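Local coordinates for Rv3651-like N-terminal domain-containing protein (Mycobacterium tuberculosis, PDB 4Q6U) that is of unknown biochemical function but, with one GAF-like and two PAS-like domains in a row, probably acts as a sensor protein, at residues Leu148-Leu153 and Leu257-Ser262; Val241-Val246 and Leu329-Leu334. All coordinates share one frame; numbering follows the deposited sequence.

Contact 1. Residues Leu148-Leu153 and Leu257-Ser262; sequences LPAREL and LDQPCS
With CG swung anti to the backbone N (chi1 168°) and two further bends at chi2 and chi3, the side chain of Arg151 curls round to the start of Leu257-Ser262 and meets it with the edge of its guanidinium group. On the other side chi1 of Asp258 (-54°) sets CG beside the backbone N, and the carboxylate then turns its OD1 to the arginine. Two donors of one guanidinium are used. Arg151 NE gives a hydrogen bond of 2.8 Å to Leu257 O, lying almost in the guanidinium plane and also in the plane of the carbonyl. Arg151 NH2 forms a salt bridge of 2.8 Å with Asp258 OD1, reached on its anti side and tilted from both planes; guanidinium and carboxylate stand nearly perpendicular, at 87°. The same carbonyl also receives a CA-H...O contact, Arg151 CA lying 3.2 Å from Leu257 O, so backbone and side chain of one residue converge on it. Next to this polar grip, the methyl of Ala150 points toward Leu257-Ser262, with its CB 3.5 Å from Asp258 O. That carbonyl oxygen is buried here without a polar partner. Asp258 OD1 has a second cationic partner in Arg243, which probably favours the charged carboxylate and fixes its rotation. Lys255, on strand 253-256, donates to Pro149 O and Glu152 O, tying the 148-153 loop to that strand. The arrangement is an interdomain salt bridge backed by a side-chain-to-main-chain hydrogen bond, through which a loop of the middle PAS-like domain docks on the C-terminal one.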
ATOM      1  N   LEU B 148     -14.242 -11.122   5.467  1.00 31.89           N
ATOM      2  CA  LEU B 148     -13.139 -10.168   5.412  1.00 25.37           C
ATOM      3  C   LEU B 148     -13.030  -9.466   6.760  1.00 28.81           C
ATOM      4  O   LEU B 148     -14.035  -9.266   7.438  1.00 28.61           O
ATOM      5  CB  LEU B 148     -13.363  -9.163   4.286  1.00 25.73           C
ATOM      6  CG  LEU B 148     -13.412  -9.772   2.882  1.00 31.08           C
ATOM      7  CD1 LEU B 148     -13.757  -8.708   1.851  1.00 21.28           C
ATOM      8  CD2 LEU B 148     -12.084 -10.439   2.538  1.00 26.63           C
ATOM      9  N   PRO B 149     -11.806  -9.109   7.177  1.00 27.26           N
ATOM     10  CA  PRO B 149     -11.721  -8.400   8.452  1.00 28.70           C
ATOM     11  C   PRO B 149     -12.413  -7.048   8.365  1.00 31.32           C
ATOM     12  O   PRO B 149     -12.592  -6.530   7.260  1.00 29.41           O
ATOM     13  CB  PRO B 149     -10.214  -8.221   8.657  1.00 31.02           C
ATOM     14  CG  PRO B 149      -9.598  -9.293   7.842  1.00 33.48           C
ATOM     15  CD  PRO B 149     -10.477  -9.475   6.652  1.00 29.73           C
ATOM     16  N   ALA B 150     -12.823  -6.506   9.504  1.00 32.03           N
ATOM     17  CA  ALA B 150     -13.244  -5.114   9.556  1.00 29.74           C
ATOM     18  C   ALA B 150     -11.981  -4.277   9.696  1.00 23.79           C
ATOM     19  O   ALA B 150     -11.037  -4.710  10.356  1.00 30.46           O
ATOM     20  CB  ALA B 150     -14.195  -4.865  10.709  1.00 26.32           C
ATOM     21  N   ARG B 151     -11.966  -3.120   9.036  1.00 27.61           N
ATOM     22  CA  ARG B 151     -10.909  -2.102   9.188  1.00 26.77           C
ATOM     23  C   ARG B 151      -9.555  -2.523   8.606  1.00 31.52           C
ATOM     24  O   ARG B 151      -9.037  -1.853   7.706  1.00 30.70           O
ATOM     25  CB  ARG B 151     -10.767  -1.717  10.676  1.00 30.72           C
ATOM     26  CG  ARG B 151      -9.536  -0.883  11.053  1.00 39.20           C
ATOM     27  CD  ARG B 151      -9.560   0.539  10.494  1.00 36.70           C
ATOM     28  NE  ARG B 151     -10.743   1.320  10.863  1.00 30.38           N
ATOM     29  CZ  ARG B 151     -10.822   2.122  11.922  1.00 39.68           C
ATOM     30  NH1 ARG B 151      -9.794   2.242  12.748  1.00 38.49           N
ATOM     31  NH2 ARG B 151     -11.939   2.802  12.162  1.00 43.77           N
ATOM     32  N   GLU B 152      -8.984  -3.624   9.097  1.00 30.63           N
ATOM     33  CA  GLU B 152      -7.657  -4.062   8.649  1.00 27.01           C
ATOM     34  C   GLU B 152      -7.634  -4.512   7.186  1.00 23.47           C
ATOM     35  O   GLU B 152      -8.532  -5.211   6.728  1.00 27.77           O
ATOM     36  CB  GLU B 152      -7.147  -5.204   9.534  1.00 34.27           C
ATOM     37  CG  GLU B 152      -7.331  -4.960  11.020  1.00 52.39           C
ATOM     38  CD  GLU B 152      -6.417  -3.877  11.550  1.00 70.53           C
ATOM     39  OE1 GLU B 152      -5.269  -3.778  11.066  1.00 78.99           O
ATOM     40  OE2 GLU B 152      -6.849  -3.124  12.448  1.00 77.13           O
ATOM     41  N   LEU B 153      -6.574  -4.146   6.477  1.00 24.34           N
ATOM     42  CA  LEU B 153      -6.424  -4.451   5.057  1.00 26.19           C
ATOM     43  C   LEU B 153      -5.333  -5.497   4.827  1.00 29.55           C
ATOM     44  O   LEU B 153      -4.364  -5.564   5.573  1.00 34.03           O
ATOM     45  CB  LEU B 153      -6.082  -3.174   4.273  1.00 30.96           C
ATOM     46  CG  LEU B 153      -7.044  -1.998   4.482  1.00 28.08           C
ATOM     47  CD1 LEU B 153      -6.581  -0.812   3.632  1.00 37.90           C
ATOM     48  CD2 LEU B 153      -8.449  -2.385   4.131  1.00 27.34           C
ATOM     49  N   LEU B 257     -15.146  -1.014   6.954  1.00 24.83           N
ATOM     50  CA  LEU B 257     -13.897  -0.246   7.055  1.00 26.00           C
ATOM     51  C   LEU B 257     -13.721   0.274   8.476  1.00 28.16           C
ATOM     52  O   LEU B 257     -12.619   0.549   8.929  1.00 33.94           O
ATOM     53  CB  LEU B 257     -13.895   0.902   6.052  1.00 27.38           C
ATOM     54  CG  LEU B 257     -13.891   0.473   4.586  1.00 35.23           C
ATOM     55  CD1 LEU B 257     -13.912   1.689   3.685  1.00 34.26           C
ATOM     56  CD2 LEU B 257     -12.682  -0.409   4.272  1.00 39.45           C
ATOM     57  N   ASP B 258     -14.840   0.421   9.169  1.00 29.06           N
ATOM     58  CA  ASP B 258     -14.852   0.642  10.604  1.00 29.15           C
ATOM     59  C   ASP B 258     -15.494  -0.589  11.218  1.00 34.11           C
ATOM     60  O   ASP B 258     -15.592  -1.617  10.559  1.00 39.03           O
ATOM     61  CB  ASP B 258     -15.632   1.909  10.946  1.00 33.23           C
ATOM     62  CG  ASP B 258     -15.115   3.110  10.198  1.00 28.20           C
ATOM     63  OD1 ASP B 258     -13.886   3.326  10.233  1.00 29.05           O
ATOM     64  OD2 ASP B 258     -15.921   3.825   9.563  1.00 32.49           O
ATOM     65  N   GLN B 259     -15.936  -0.501  12.464  1.00 37.57           N
ATOM     66  CA  GLN B 259     -16.663  -1.620  13.051  1.00 39.08           C
ATOM     67  C   GLN B 259     -18.081  -1.676  12.479  1.00 42.36           C
ATOM     68  O   GLN B 259     -18.633  -0.654  12.074  1.00 35.24           O
ATOM     69  CB  GLN B 259     -16.699  -1.512  14.579  1.00 42.14           C
ATOM     70  CG  GLN B 259     -15.348  -1.739  15.244  1.00 42.27           C
ATOM     71  CD  GLN B 259     -14.573  -2.903  14.635  1.00 53.71           C
ATOM     72  OE1 GLN B 259     -15.038  -4.041  14.635  1.00 61.93           O
ATOM     73  NE2 GLN B 259     -13.380  -2.616  14.108  1.00 55.22           N
ATOM     74  N   PRO B 260     -18.680  -2.876  12.435  1.00 41.11           N
ATOM     75  CA  PRO B 260     -20.036  -2.982  11.879  1.00 34.91           C
ATOM     76  C   PRO B 260     -21.034  -2.126  12.636  1.00 36.69           C
ATOM     77  O   PRO B 260     -20.873  -1.901  13.836  1.00 44.22           O
ATOM     78  CB  PRO B 260     -20.372  -4.465  12.037  1.00 31.39           C
ATOM     79  CG  PRO B 260     -19.047  -5.147  12.125  1.00 40.63           C
ATOM     80  CD  PRO B 260     -18.120  -4.186  12.806  1.00 39.06           C
ATOM     81  N   CYS B 261     -22.046  -1.629  11.936  1.00 35.44           N
ATOM     82  CA  CYS B 261     -23.069  -0.844  12.595  1.00 46.53           C
ATOM     83  C   CYS B 261     -24.191  -1.766  13.031  1.00 45.56           C
ATOM     84  O   CYS B 261     -24.521  -2.741  12.355  1.00 50.76           O
ATOM     85  CB  CYS B 261     -23.601   0.269  11.688  1.00 57.43           C
ATOM     86  SG  CYS B 261     -24.871  -0.237  10.531  1.00 64.45           S
ATOM     87  N   SER B 262     -24.755  -1.465  14.188  1.00 44.32           N
ATOM     88  CA  SER B 262     -25.865  -2.231  14.713  1.00 53.62           C
ATOM     89  C   SER B 262     -27.192  -1.530  14.424  1.00 44.84           C
ATOM     90  O   SER B 262     -28.229  -1.954  14.918  1.00 53.38           O
ATOM     91  CB  SER B 262     -25.688  -2.460  16.217  1.00 62.07           C
ATOM     92  OG  SER B 262     -25.392  -1.246  16.887  1.00 65.98           O
TER

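Contact 2. Residues Val241-Val246 and Leu329-Leu334; sequences VHRALV and LVALRL
Val246 and Val330 cross at about a right angle, their CG2 methyls 3.6 Å apart, in an antiparallel strand pair at the heart of the five-stranded sheet of the C-terminal PAS-like domain. At the other end of the pair Val241 and Arg333 lie side by side and point the same way: Val241 CG2 rests against the aliphatic part of Arg333, 4.1 Å from its CD, while CG1, anti to the backbone N (chi1 -178°), reaches Ala331 CB at 3.9 Å. The guanidinium of Arg333 leads away to Glu339. Arg243 shares a face with Ala331, Leu245 and Leu329; its chain bends at chi3 and carries its charge to Asp258, whereas the leucine methyls Leu245 CD2 and Leu329 CD1 meet at 4.2 Å. His242 and Leu332 project from the opposite face with Ala244 and Val330, and the imidazole ND1 bonds to Gln259 O. In the second subunit, Leu236 packs on Leu329. Two hydrogen-bonded pairs, His242 with Leu332 and Ala244 with Val330, hold the backbones together. The straightest of their four bonds, at 176°, runs from Val330 N to Ala244 O, 2.8 Å away.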
ATOM      1  N   VAL B 241     -20.579   7.045  12.723  1.00 39.11           N
ATOM      2  CA  VAL B 241     -20.551   6.766  11.298  1.00 33.23           C
ATOM      3  C   VAL B 241     -19.815   5.465  11.020  1.00 38.44           C
ATOM      4  O   VAL B 241     -18.708   5.249  11.507  1.00 33.53           O
ATOM      5  CB  VAL B 241     -19.887   7.894  10.506  1.00 33.19           C
ATOM      6  CG1 VAL B 241     -19.918   7.577   9.009  1.00 34.52           C
ATOM      7  CG2 VAL B 241     -20.566   9.239  10.804  1.00 34.92           C
ATOM      8  N   HIS B 242     -20.433   4.606  10.221  1.00 34.41           N
ATOM      9  CA  HIS B 242     -19.839   3.313   9.905  1.00 26.71           C
ATOM     10  C   HIS B 242     -19.651   3.153   8.399  1.00 30.11           C
ATOM     11  O   HIS B 242     -20.624   3.089   7.642  1.00 32.04           O
ATOM     12  CB  HIS B 242     -20.708   2.197  10.468  1.00 30.81           C
ATOM     13  CG  HIS B 242     -20.862   2.249  11.958  1.00 36.16           C
ATOM     14  ND1 HIS B 242     -20.197   1.384  12.803  1.00 40.13           N
ATOM     15  CD2 HIS B 242     -21.600   3.059  12.747  1.00 44.51           C
ATOM     16  CE1 HIS B 242     -20.527   1.663  14.052  1.00 43.73           C
ATOM     17  NE2 HIS B 242     -21.372   2.676  14.050  1.00 41.04           N
ATOM     18  N   ARG B 243     -18.391   3.103   7.972  1.00 27.96           N
ATOM     19  CA  ARG B 243     -18.052   2.997   6.553  1.00 26.69           C
ATOM     20  C   ARG B 243     -17.928   1.560   6.070  1.00 27.30           C
ATOM     21  O   ARG B 243     -17.480   0.686   6.808  1.00 27.49           O
ATOM     22  CB  ARG B 243     -16.758   3.748   6.276  1.00 21.70           C
ATOM     23  CG  ARG B 243     -16.902   5.272   6.479  1.00 21.57           C
ATOM     24  CD  ARG B 243     -15.497   5.935   6.403  1.00 20.59           C
ATOM     25  NE  ARG B 243     -14.618   5.438   7.451  1.00 24.95           N
ATOM     26  CZ  ARG B 243     -13.330   5.746   7.547  1.00 24.15           C
ATOM     27  NH1 ARG B 243     -12.776   6.558   6.656  1.00 24.10           N
ATOM     28  NH2 ARG B 243     -12.605   5.246   8.536  1.00 27.97           N
ATOM     29  N   ALA B 244     -18.320   1.333   4.817  1.00 23.65           N
ATOM     30  CA  ALA B 244     -18.323  -0.003   4.236  1.00 28.79           C
ATOM     31  C   ALA B 244     -18.120   0.084   2.738  1.00 30.70           C
ATOM     32  O   ALA B 244     -18.396   1.113   2.133  1.00 28.35           O
ATOM     33  CB  ALA B 244     -19.631  -0.721   4.542  1.00 27.14           C
ATOM     34  N   LEU B 245     -17.637  -1.001   2.142  1.00 23.28           N
ATOM     35  CA  LEU B 245     -17.634  -1.107   0.696  1.00 23.89           C
ATOM     36  C   LEU B 245     -18.820  -1.955   0.285  1.00 27.84           C
ATOM     37  O   LEU B 245     -19.125  -2.951   0.938  1.00 31.06           O
ATOM     38  CB  LEU B 245     -16.335  -1.712   0.186  1.00 26.88           C
ATOM     39  CG  LEU B 245     -15.095  -0.871   0.505  1.00 26.19           C
ATOM     40  CD1 LEU B 245     -13.847  -1.650   0.168  1.00 28.80           C
ATOM     41  CD2 LEU B 245     -15.157   0.423  -0.295  1.00 23.81           C
ATOM     42  N   VAL B 246     -19.498  -1.547  -0.783  1.00 30.95           N
ATOM     43  CA  VAL B 246     -20.669  -2.274  -1.257  1.00 31.23           C
ATOM     44  C   VAL B 246     -20.640  -2.466  -2.772  1.00 38.79           C
ATOM     45  O   VAL B 246     -19.973  -1.712  -3.489  1.00 39.77           O
ATOM     46  CB  VAL B 246     -21.982  -1.551  -0.874  1.00 39.04           C
ATOM     47  CG1 VAL B 246     -21.968  -1.160   0.597  1.00 39.82           C
ATOM     48  CG2 VAL B 246     -22.209  -0.331  -1.761  1.00 39.65           C
ATOM     49  N   LEU B 329     -18.184   3.179  -1.823  1.00 29.88           N
ATOM     50  CA  LEU B 329     -17.803   3.493  -0.461  1.00 28.83           C
ATOM     51  C   LEU B 329     -19.005   4.147   0.189  1.00 38.54           C
ATOM     52  O   LEU B 329     -19.417   5.238  -0.209  1.00 34.27           O
ATOM     53  CB  LEU B 329     -16.593   4.423  -0.401  1.00 27.93           C
ATOM     54  CG  LEU B 329     -16.359   5.003   0.995  1.00 34.78           C
ATOM     55  CD1 LEU B 329     -15.970   3.895   1.957  1.00 32.97           C
ATOM     56  CD2 LEU B 329     -15.322   6.112   0.980  1.00 40.11           C
ATOM     57  N   VAL B 330     -19.574   3.476   1.177  1.00 29.02           N
ATOM     58  CA  VAL B 330     -20.773   3.976   1.819  1.00 34.14           C
ATOM     59  C   VAL B 330     -20.497   4.370   3.262  1.00 34.65           C
ATOM     60  O   VAL B 330     -19.860   3.620   3.991  1.00 36.48           O
ATOM     61  CB  VAL B 330     -21.900   2.913   1.779  1.00 38.20           C
ATOM     62  CG1 VAL B 330     -23.075   3.382   2.570  1.00 49.91           C
ATOM     63  CG2 VAL B 330     -22.307   2.633   0.339  1.00 36.33           C
ATOM     64  N   ALA B 331     -20.964   5.552   3.659  1.00 34.71           N
ATOM     65  CA  ALA B 331     -20.884   5.989   5.049  1.00 31.84           C
ATOM     66  C   ALA B 331     -22.270   5.945   5.684  1.00 36.35           C
ATOM     67  O   ALA B 331     -23.174   6.645   5.253  1.00 36.36           O
ATOM     68  CB  ALA B 331     -20.296   7.388   5.145  1.00 31.91           C
ATOM     69  N   LEU B 332     -22.423   5.125   6.714  1.00 34.17           N
ATOM     70  CA  LEU B 332     -23.727   4.904   7.331  1.00 36.52           C
ATOM     71  C   LEU B 332     -23.858   5.527   8.699  1.00 34.15           C
ATOM     72  O   LEU B 332     -23.019   5.313   9.566  1.00 39.52           O
ATOM     73  CB  LEU B 332     -23.994   3.415   7.468  1.00 32.56           C
ATOM     74  CG  LEU B 332     -23.837   2.606   6.196  1.00 35.94           C
ATOM     75  CD1 LEU B 332     -23.779   1.149   6.573  1.00 43.68           C
ATOM     76  CD2 LEU B 332     -25.046   2.874   5.361  1.00 45.56           C
ATOM     77  N   ARG B 333     -24.951   6.244   8.911  1.00 36.43           N
ATOM     78  CA  ARG B 333     -25.249   6.781  10.223  1.00 43.55           C
ATOM     79  C   ARG B 333     -26.754   6.995  10.406  1.00 43.89           C
ATOM     80  O   ARG B 333     -27.520   6.973   9.445  1.00 46.48           O
ATOM     81  CB  ARG B 333     -24.495   8.101  10.446  1.00 39.79           C
ATOM     82  CG  ARG B 333     -24.953   9.259   9.555  1.00 48.44           C
ATOM     83  CD  ARG B 333     -24.351  10.609  10.011  1.00 47.25           C
ATOM     84  NE  ARG B 333     -24.575  11.699   9.053  1.00 43.42           N
ATOM     85  CZ  ARG B 333     -25.754  12.262   8.817  1.00 51.20           C
ATOM     86  NH1 ARG B 333     -26.837  11.842   9.461  1.00 52.17           N
ATOM     87  NH2 ARG B 333     -25.860  13.247   7.932  1.00 52.42           N
ATOM     88  N   LEU B 334     -27.173   7.199  11.646  1.00 46.72           N
ATOM     89  CA  LEU B 334     -28.563   7.539  11.926  1.00 46.69           C
ATOM     90  C   LEU B 334     -28.923   8.901  11.323  1.00 56.26           C
ATOM     91  O   LEU B 334     -28.128   9.840  11.390  1.00 58.07           O
ATOM     92  CB  LEU B 334     -28.805   7.537  13.434  1.00 49.31           C
ATOM     93  CG  LEU B 334     -28.607   6.165  14.084  1.00 53.15           C
ATOM     94  CD1 LEU B 334     -28.805   6.236  15.589  1.00 57.98           C
ATOM     95  CD2 LEU B 334     -29.568   5.165  13.466  1.00 53.33           C
TER

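From the N terminus, the chain passes the GAF-like domain and enters the middle PAS-like domain, where Leu148-Leu153 lies in a loop before helix 157-165. It then completes that domain's sheet and enters the C-terminal domain through helix 228-235 and strand 242-246. Only after strand 253-256 does it reach Leu257-Ser262 and close the long loop of contact 1. Contact 2 opens within that loop and closes beyond it, at strand 325-333, so the two cross. One joins neighbouring domains; the other pairs strands that come first and last along the chain but lie side by side inside one sheet. They meet where Cys261 packs on His242 and CD1 atoms of Leu257 and Leu329 lie 3.5 Å apart.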